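Flagellar protein FlgA (Thermotoga maritima, PDB 3FRN) is a periplasmic flagellar protein of undetermined function in this organism, probably acting as a chaperone in P-ring formation of the flagellar basal body. Local coordinates at residues 34-39 with 131-136; 77-82 with 135-140. All blocks are in the same frame, centred on the assembly; numbering follows the deposited sequence. Where two conformers were deposited one is given.

How the interactions relate
Strand 132-148 supplies one side of both contacts, and the odd-numbered residues Val133, Leu135 and Met137 serve them in succession. Interaction 1 packs residues 34-39, from the N-terminal domain-like region, against the start of the strand, joining two regions of the chain. Interaction 2 lies about 12 Å away, centre to centre, and sets helix 74-87 against the next part of the strand inside the HotDog domain-like region. Both are buried: interaction 1 through four buried residues, interaction 2 through buried Val79 and Met137 with Phe80 partly exposed. Neither involves a hydrogen bond between its segments. The first joins branched aliphatic residues alone, whereas the second brings in a thioether and a phenyl ring.

Interaction 1: residues 34-39 with 131-136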
ATOM      1  N   LEU A  34      27.891  -9.907  -5.353  1.00 50.74           N
ATOM      2  CA  LEU A  34      26.674  -9.950  -4.560  1.00 52.86           C
ATOM      3  C   LEU A  34      25.528  -9.286  -5.317  1.00 52.49           C
ATOM      4  O   LEU A  34      24.459  -9.873  -5.476  1.00 53.55           O
ATOM      5  CB  LEU A  34      26.901  -9.266  -3.207  1.00 56.39           C
ATOM      6  CG  LEU A  34      25.867  -9.368  -2.082  1.00 57.68           C
ATOM      7  CD1 LEU A  34      25.676 -10.802  -1.638  1.00 65.38           C
ATOM      8  CD2 LEU A  34      26.321  -8.524  -0.913  1.00 51.69           C
ATOM      9  N   MET A  35      25.763  -8.057  -5.775  1.00 49.46           N
ATOM     10  CA  MET A  35      24.776  -7.295  -6.540  1.00 45.28           C
ATOM     11  C   MET A  35      25.471  -6.531  -7.662  1.00 42.97           C
ATOM     12  O   MET A  35      26.654  -6.205  -7.555  1.00 43.98           O
ATOM     13  CB  MET A  35      24.046  -6.277  -5.644  1.00 45.08           C
ATOM     14  CG  MET A  35      23.252  -6.851  -4.463  1.00 44.19           C
ATOM     15  SD  MET A  35      21.459  -6.924  -4.668  1.00 47.29           S
ATOM     16  CE  MET A  35      20.981  -6.222  -3.109  1.00 46.48           C
ATOM     17  N   ILE A  36      24.729  -6.271  -8.737  1.00 42.93           N
ATOM     18  CA  ILE A  36      25.165  -5.381  -9.813  0.50 34.81           C
ATOM     19  C   ILE A  36      24.593  -4.007  -9.512  1.00 37.14           C
ATOM     20  O   ILE A  36      23.388  -3.824  -9.558  1.00 34.22           O
ATOM     21  CB  ILE A  36      24.639  -5.854 -11.205  0.50 37.57           C
ATOM     22  CG1 ILE A  36      25.045  -7.305 -11.482  0.50 25.90           C
ATOM     23  CG2 ILE A  36      25.126  -4.932 -12.327  0.50 24.34           C
ATOM     24  CD1 ILE A  36      26.539  -7.552 -11.429  0.50 31.11           C
ATOM     25  N   LEU A  37      25.455  -3.047  -9.205  1.00 35.24           N
ATOM     26  CA  LEU A  37      25.011  -1.735  -8.765  1.00 32.16           C
ATOM     27  C   LEU A  37      24.854  -0.764  -9.945  1.00 35.34           C
ATOM     28  O   LEU A  37      25.829  -0.447 -10.619  1.00 36.28           O
ATOM     29  CB  LEU A  37      26.025  -1.193  -7.760  1.00 31.43           C
ATOM     30  CG  LEU A  37      25.861  -1.335  -6.244  1.00 36.95           C
ATOM     31  CD1 LEU A  37      25.155  -2.585  -5.802  1.00 30.70           C
ATOM     32  CD2 LEU A  37      27.230  -1.227  -5.596  1.00 41.22           C
ATOM     33  N   LEU A  38      23.627  -0.309 -10.212  1.00 36.67           N
ATOM     34  CA  LEU A  38      23.367   0.557 -11.378  1.00 31.11           C
ATOM     35  C   LEU A  38      23.020   1.968 -10.946  1.00 34.79           C
ATOM     36  O   LEU A  38      22.427   2.168  -9.879  1.00 36.37           O
ATOM     37  CB  LEU A  38      22.257  -0.047 -12.270  1.00 39.45           C
ATOM     38  CG  LEU A  38      22.514  -1.385 -12.963  1.00 41.95           C
ATOM     39  CD1 LEU A  38      21.240  -1.903 -13.602  1.00 38.08           C
ATOM     40  CD2 LEU A  38      23.615  -1.289 -14.040  1.00 41.73           C
ATOM     41  N   PRO A  39      23.399   2.974 -11.758  1.00 36.88           N
ATOM     42  CA  PRO A  39      23.334   4.309 -11.216  1.00 34.36           C
ATOM     43  C   PRO A  39      21.897   4.738 -10.905  1.00 35.36           C
ATOM     44  O   PRO A  39      20.979   4.442 -11.673  1.00 37.06           O
ATOM     45  CB  PRO A  39      23.915   5.175 -12.347  1.00 39.08           C
ATOM     46  CG  PRO A  39      23.656   4.364 -13.589  1.00 25.04           C
ATOM     47  CD  PRO A  39      23.858   2.963 -13.157  1.00 31.46           C
ATOM     48  N   THR A 131      25.443  -6.402 -22.843  1.00 53.80           N
ATOM     49  CA  THR A 131      25.037  -7.433 -21.878  1.00 48.52           C
ATOM     50  C   THR A 131      23.590  -7.250 -21.379  1.00 48.50           C
ATOM     51  O   THR A 131      22.835  -6.431 -21.915  1.00 48.49           O
ATOM     52  CB  THR A 131      26.037  -7.491 -20.680  1.00 46.00           C
ATOM     53  OG1 THR A 131      25.832  -8.685 -19.929  1.00 40.63           O
ATOM     54  CG2 THR A 131      25.871  -6.296 -19.760  1.00 46.52           C
ATOM     55  N   TYR A 132      23.221  -8.016 -20.350  1.00 47.13           N
ATOM     56  CA  TYR A 132      21.870  -8.018 -19.792  1.00 45.62           C
ATOM     57  C   TYR A 132      21.915  -7.911 -18.263  1.00 45.84           C
ATOM     58  O   TYR A 132      22.758  -8.543 -17.624  1.00 46.61           O
ATOM     59  CB  TYR A 132      21.146  -9.317 -20.201  1.00 55.39           C
ATOM     60  CG  TYR A 132      21.520 -10.518 -19.343  1.00 60.84           C
ATOM     61  CD1 TYR A 132      20.706 -10.926 -18.283  1.00 61.09           C
ATOM     62  CD2 TYR A 132      22.709 -11.216 -19.565  1.00 57.75           C
ATOM     63  CE1 TYR A 132      21.059 -12.007 -17.480  1.00 71.80           C
ATOM     64  CE2 TYR A 132      23.069 -12.297 -18.767  1.00 58.39           C
ATOM     65  CZ  TYR A 132      22.239 -12.693 -17.732  1.00 63.71           C
ATOM     66  OH  TYR A 132      22.591 -13.767 -16.939  1.00 62.22           O
ATOM     67  N   VAL A 133      21.027  -7.101 -17.675  1.00 37.66           N
ATOM     68  CA  VAL A 133      20.797  -7.128 -16.222  1.00 42.31           C
ATOM     69  C   VAL A 133      19.315  -7.367 -15.876  1.00 38.57           C
ATOM     70  O   VAL A 133      18.439  -6.671 -16.381  1.00 40.42           O
ATOM     71  CB  VAL A 133      21.280  -5.826 -15.531  1.00 44.76           C
ATOM     72  CG1 VAL A 133      21.199  -5.940 -14.014  1.00 50.10           C
ATOM     73  CG2 VAL A 133      22.694  -5.484 -15.947  1.00 48.88           C
ATOM     74  N   THR A 134      19.041  -8.365 -15.032  1.00 33.09           N
ATOM     75  CA  THR A 134      17.718  -8.515 -14.399  1.00 36.09           C
ATOM     76  C   THR A 134      17.764  -8.012 -12.932  1.00 41.19           C
ATOM     77  O   THR A 134      18.606  -8.444 -12.132  1.00 31.37           O
ATOM     78  CB  THR A 134      17.197  -9.964 -14.487  1.00 44.33           C
ATOM     79  OG1 THR A 134      17.533 -10.512 -15.768  1.00 46.41           O
ATOM     80  CG2 THR A 134      15.654 -10.043 -14.294  1.00 36.44           C
ATOM     81  N   LEU A 135      16.890  -7.064 -12.600  1.00 39.55           N
ATOM     82  CA  LEU A 135      16.760  -6.597 -11.222  1.00 37.75           C
ATOM     83  C   LEU A 135      15.425  -7.081 -10.706  1.00 41.93           C
ATOM     84  O   LEU A 135      14.388  -6.796 -11.317  1.00 38.95           O
ATOM     85  CB  LEU A 135      16.744  -5.074 -11.135  1.00 36.66           C
ATOM     86  CG  LEU A 135      17.640  -4.186 -11.988  1.00 51.13           C
ATOM     87  CD1 LEU A 135      17.039  -2.797 -11.993  1.00 53.79           C
ATOM     88  CD2 LEU A 135      19.034  -4.147 -11.420  1.00 36.82           C
ATOM     89  N   ASN A 136      15.449  -7.811  -9.593  1.00 37.93           N
ATOM     90  CA  ASN A 136      14.217  -8.155  -8.895  1.00 40.26           C
ATOM     91  C   ASN A 136      13.956  -7.035  -7.904  1.00 45.93           C
ATOM     92  O   ASN A 136      14.790  -6.738  -7.037  1.00 44.54           O
ATOM     93  CB  ASN A 136      14.302  -9.533  -8.230  1.00 39.61           C
ATOM     94  CG  ASN A 136      14.264 -10.673  -9.241  1.00 41.93           C
ATOM     95  OD1 ASN A 136      13.965 -11.815  -8.893  1.00 53.08           O
ATOM     96  ND2 ASN A 136      14.560 -10.367 -10.497  1.00 51.14           N
TER
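Leu38 presses one methyl, CD1, into the shallow notch between Val133 and Leu135. Leu38 CD1 lies 3.8 Å from Leu135 CD2 and 4.1 Å from Val133 CG1. Those two strand methyls touch each other as well, Val133 CG1 to Leu135 CD2 being 3.8 Å. The three methyls thus form a nearly equilateral triangle, with the leucine bump resting on two neighbouring bumps of the strand. Leu38 and Val133 meet tip to tip, whereas Leu135 is crossed obliquely. Val133 sends CG1 out opposite its backbone N (chi1 -173°), which brings this branch up to Leu38. Leu135 starts off less directly, but its CD2 end swings round to line the other side of the notch. Ile36 adds a looser flank: its CG2 lies 4.4 Å from Val133 CG1, although this residue is modelled in two conformers and the touch is less certain. The interface is small, about 155 Å² in all, and wholly aliphatic, so shape rather than polar bonding sets the fit. Tyr43 OH hydrogen-bonds to both Ile36 O and Leu38 N, tying together the backbone that carries both side chains. Strand 35-37 pairs with strand 16-18, while strand 132-148 runs between strands 93-101 and 121-127; Leu38 also touches Leu126 of the latter and Leu135 touches Leu41, so the contact seats the N-terminal domain-like region on the HotDog domain-like sheet.

Interaction 2: residues 77-82 with 135-140; sequences NAVFEE and LNMLLR
Met137 reaches from strand 132-148 to helix 74-87 and lays its thioether slantwise across Val79. The sulfur makes the nearest approach, Met137 SD to Val79 CG1 being 4.0 Å. An extended run through CG (chi2 -167°) carries SD out from the strand, and a bend at the last torsion (chi3 78°) turns the terminal methyl toward Phe80. There Met137 CE lies 4.5 Å from Phe80 CE1, meeting the ring at an oblique angle and at the outer limit of contact. Val79 points its CG1 at the sheet by holding it opposite the backbone N (chi1 165°), and it also touches Val124 and Leu126 of strand 121-127. On the other flank, Phe80 and Met137 both rest on Ala94 of strand 93-101, and Phe80 meets the ring of Phe92 with the planes nearly parallel. A helix lying on an antiparallel sheet in this way is consistent with the HotDog fold assigned to the region. With no hydrogen bond between the segments and only about 103 Å² buried, the contact rests on van der Waals packing and the burial of hydrophobic surface, and the flexible, polarisable thioether can touch Val79 with its sulfur and approach Phe80 with its methyl.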
ATOM      1  N   ASN A  77      14.422   6.640 -13.726  1.00 47.45           N
ATOM      2  CA  ASN A  77      13.191   7.193 -14.282  1.00 44.39           C
ATOM      3  C   ASN A  77      12.561   6.246 -15.295  1.00 45.41           C
ATOM      4  O   ASN A  77      11.365   5.976 -15.232  1.00 47.57           O
ATOM      5  CB  ASN A  77      13.443   8.554 -14.945  1.00 43.83           C
ATOM      6  CG  ASN A  77      13.525   9.708 -13.949  1.00 38.13           C
ATOM      7  OD1 ASN A  77      13.422  10.868 -14.337  1.00 52.35           O
ATOM      8  ND2 ASN A  77      13.711   9.398 -12.673  1.00 44.53           N
ATOM      9  N   ALA A  78      13.371   5.731 -16.216  1.00 41.75           N
ATOM     10  CA  ALA A  78      12.863   4.871 -17.280  1.00 44.54           C
ATOM     11  C   ALA A  78      12.417   3.510 -16.739  1.00 39.65           C
ATOM     12  O   ALA A  78      11.460   2.909 -17.236  1.00 37.99           O
ATOM     13  CB  ALA A  78      13.902   4.712 -18.382  1.00 44.91           C
ATOM     14  N   VAL A  79      13.107   3.047 -15.707  1.00 40.12           N
ATOM     15  CA  VAL A  79      12.726   1.833 -14.990  1.00 39.42           C
ATOM     16  C   VAL A  79      11.412   2.055 -14.216  1.00 41.73           C
ATOM     17  O   VAL A  79      10.462   1.292 -14.395  1.00 39.29           O
ATOM     18  CB  VAL A  79      13.891   1.305 -14.102  1.00 44.01           C
ATOM     19  CG1 VAL A  79      13.412   0.273 -13.064  1.00 37.84           C
ATOM     20  CG2 VAL A  79      14.978   0.705 -14.983  1.00 36.71           C
ATOM     21  N   PHE A  80      11.346   3.120 -13.414  1.00 34.17           N
ATOM     22  CA  PHE A  80      10.143   3.453 -12.635  1.00 35.09           C
ATOM     23  C   PHE A  80       8.892   3.699 -13.483  1.00 39.84           C
ATOM     24  O   PHE A  80       7.791   3.255 -13.121  1.00 36.36           O
ATOM     25  CB  PHE A  80      10.398   4.651 -11.709  1.00 37.14           C
ATOM     26  CG  PHE A  80      10.961   4.272 -10.353  1.00 38.24           C
ATOM     27  CD1 PHE A  80      12.198   3.642 -10.240  1.00 48.71           C
ATOM     28  CD2 PHE A  80      10.255   4.561  -9.192  1.00 39.63           C
ATOM     29  CE1 PHE A  80      12.721   3.296  -8.997  1.00 46.95           C
ATOM     30  CE2 PHE A  80      10.769   4.218  -7.945  1.00 48.11           C
ATOM     31  CZ  PHE A  80      12.010   3.588  -7.850  1.00 44.88           C
ATOM     32  N   GLU A  81       9.056   4.416 -14.596  1.00 37.83           N
ATOM     33  CA  GLU A  81       7.962   4.597 -15.544  1.00 41.43           C
ATOM     34  C   GLU A  81       7.427   3.249 -16.028  1.00 39.47           C
ATOM     35  O   GLU A  81       6.214   3.054 -16.124  1.00 45.30           O
ATOM     36  CB  GLU A  81       8.391   5.473 -16.731  1.00 42.16           C
ATOM     37  CG  GLU A  81       8.390   6.972 -16.437  1.00 45.47           C
ATOM     38  CD  GLU A  81       8.869   7.816 -17.617  1.00 50.93           C
ATOM     39  OE1 GLU A  81       9.757   7.360 -18.377  1.00 58.26           O
ATOM     40  OE2 GLU A  81       8.359   8.945 -17.783  1.00 62.76           O
ATOM     41  N   GLU A  82       8.341   2.325 -16.310  1.00 41.98           N
ATOM     42  CA  GLU A  82       7.998   0.990 -16.790  1.00 41.98           C
ATOM     43  C   GLU A  82       7.313   0.121 -15.732  1.00 41.91           C
ATOM     44  O   GLU A  82       6.318  -0.550 -16.038  1.00 42.77           O
ATOM     45  CB  GLU A  82       9.240   0.290 -17.361  1.00 42.34           C
ATOM     46  CG  GLU A  82       8.992  -1.072 -18.012  1.00 48.28           C
ATOM     47  CD  GLU A  82       7.937  -1.047 -19.093  1.00 58.50           C
ATOM     48  OE1 GLU A  82       7.935  -0.089 -19.900  1.00 67.11           O
ATOM     49  OE2 GLU A  82       7.115  -1.995 -19.136  1.00 58.80           O
ATOM     50  N   LEU A 135      16.890  -7.064 -12.600  1.00 39.55           N
ATOM     51  CA  LEU A 135      16.760  -6.597 -11.222  1.00 37.75           C
ATOM     52  C   LEU A 135      15.425  -7.081 -10.706  1.00 41.93           C
ATOM     53  O   LEU A 135      14.388  -6.796 -11.317  1.00 38.95           O
ATOM     54  CB  LEU A 135      16.744  -5.074 -11.135  1.00 36.66           C
ATOM     55  CG  LEU A 135      17.640  -4.186 -11.988  1.00 51.13           C
ATOM     56  CD1 LEU A 135      17.039  -2.797 -11.993  1.00 53.79           C
ATOM     57  CD2 LEU A 135      19.034  -4.147 -11.420  1.00 36.82           C
ATOM     58  N   ASN A 136      15.449  -7.811  -9.593  1.00 37.93           N
ATOM     59  CA  ASN A 136      14.217  -8.155  -8.895  1.00 40.26           C
ATOM     60  C   ASN A 136      13.956  -7.035  -7.904  1.00 45.93           C
ATOM     61  O   ASN A 136      14.790  -6.738  -7.037  1.00 44.54           O
ATOM     62  CB  ASN A 136      14.302  -9.533  -8.230  1.00 39.61           C
ATOM     63  CG  ASN A 136      14.264 -10.673  -9.241  1.00 41.93           C
ATOM     64  OD1 ASN A 136      13.965 -11.815  -8.893  1.00 53.08           O
ATOM     65  ND2 ASN A 136      14.560 -10.367 -10.497  1.00 51.14           N
ATOM     66  N   MET A 137      12.825  -6.362  -8.089  1.00 41.38           N
ATOM     67  CA  MET A 137      12.542  -5.148  -7.342  1.00 34.99           C
ATOM     68  C   MET A 137      11.296  -5.299  -6.455  1.00 38.18           C
ATOM     69  O   MET A 137      10.227  -5.695  -6.921  1.00 39.11           O
ATOM     70  CB  MET A 137      12.461  -3.935  -8.295  1.00 38.07           C
ATOM     71  CG  MET A 137      13.824  -3.608  -9.007  1.00 28.01           C
ATOM     72  SD  MET A 137      13.956  -2.010  -9.849  1.00 33.81           S
ATOM     73  CE  MET A 137      14.214  -0.898  -8.489  1.00 33.94           C
ATOM     74  N   LEU A 138      11.470  -5.021  -5.165  1.00 36.50           N
ATOM     75  CA  LEU A 138      10.375  -5.027  -4.204  1.00 37.98           C
ATOM     76  C   LEU A 138       9.735  -3.645  -4.172  1.00 40.89           C
ATOM     77  O   LEU A 138      10.417  -2.629  -4.003  1.00 37.01           O
ATOM     78  CB  LEU A 138      10.876  -5.428  -2.813  1.00 36.71           C
ATOM     79  CG  LEU A 138       9.915  -5.541  -1.621  1.00 33.51           C
ATOM     80  CD1 LEU A 138       9.007  -6.762  -1.687  1.00 27.32           C
ATOM     81  CD2 LEU A 138      10.733  -5.581  -0.352  1.00 37.57           C
ATOM     82  N   LEU A 139       8.419  -3.627  -4.348  1.00 38.21           N
ATOM     83  CA  LEU A 139       7.655  -2.396  -4.375  1.00 38.97           C
ATOM     84  C   LEU A 139       7.061  -2.084  -3.004  1.00 38.60           C
ATOM     85  O   LEU A 139       6.488  -2.955  -2.354  1.00 34.89           O
ATOM     86  CB  LEU A 139       6.539  -2.497  -5.421  1.00 37.95           C
ATOM     87  CG  LEU A 139       6.800  -2.022  -6.852  1.00 43.32           C
ATOM     88  CD1 LEU A 139       7.905  -2.819  -7.535  1.00 38.05           C
ATOM     89  CD2 LEU A 139       5.514  -2.082  -7.660  1.00 39.60           C
ATOM     90  N   ARG A 140       7.200  -0.830  -2.583  1.00 42.18           N
ATOM     91  CA  ARG A 140       6.654  -0.349  -1.314  1.00 42.29           C
ATOM     92  C   ARG A 140       5.923   0.966  -1.515  1.00 41.79           C
ATOM     93  O   ARG A 140       6.399   1.844  -2.232  1.00 34.62           O
ATOM     94  CB  ARG A 140       7.772  -0.098  -0.301  1.00 44.10           C
ATOM     95  CG  ARG A 140       8.332  -1.333   0.367  1.00 58.82           C
ATOM     96  CD  ARG A 140       9.390  -0.948   1.392  1.00 69.17           C
ATOM     97  NE  ARG A 140       9.863  -2.098   2.164  1.00 75.85           N
ATOM     98  CZ  ARG A 140      10.929  -2.081   2.962  1.00 76.30           C
ATOM     99  NH1 ARG A 140      11.649  -0.973   3.100  1.00 68.12           N
ATOM    100  NH2 ARG A 140      11.280  -3.178   3.622  1.00 76.60           N
TER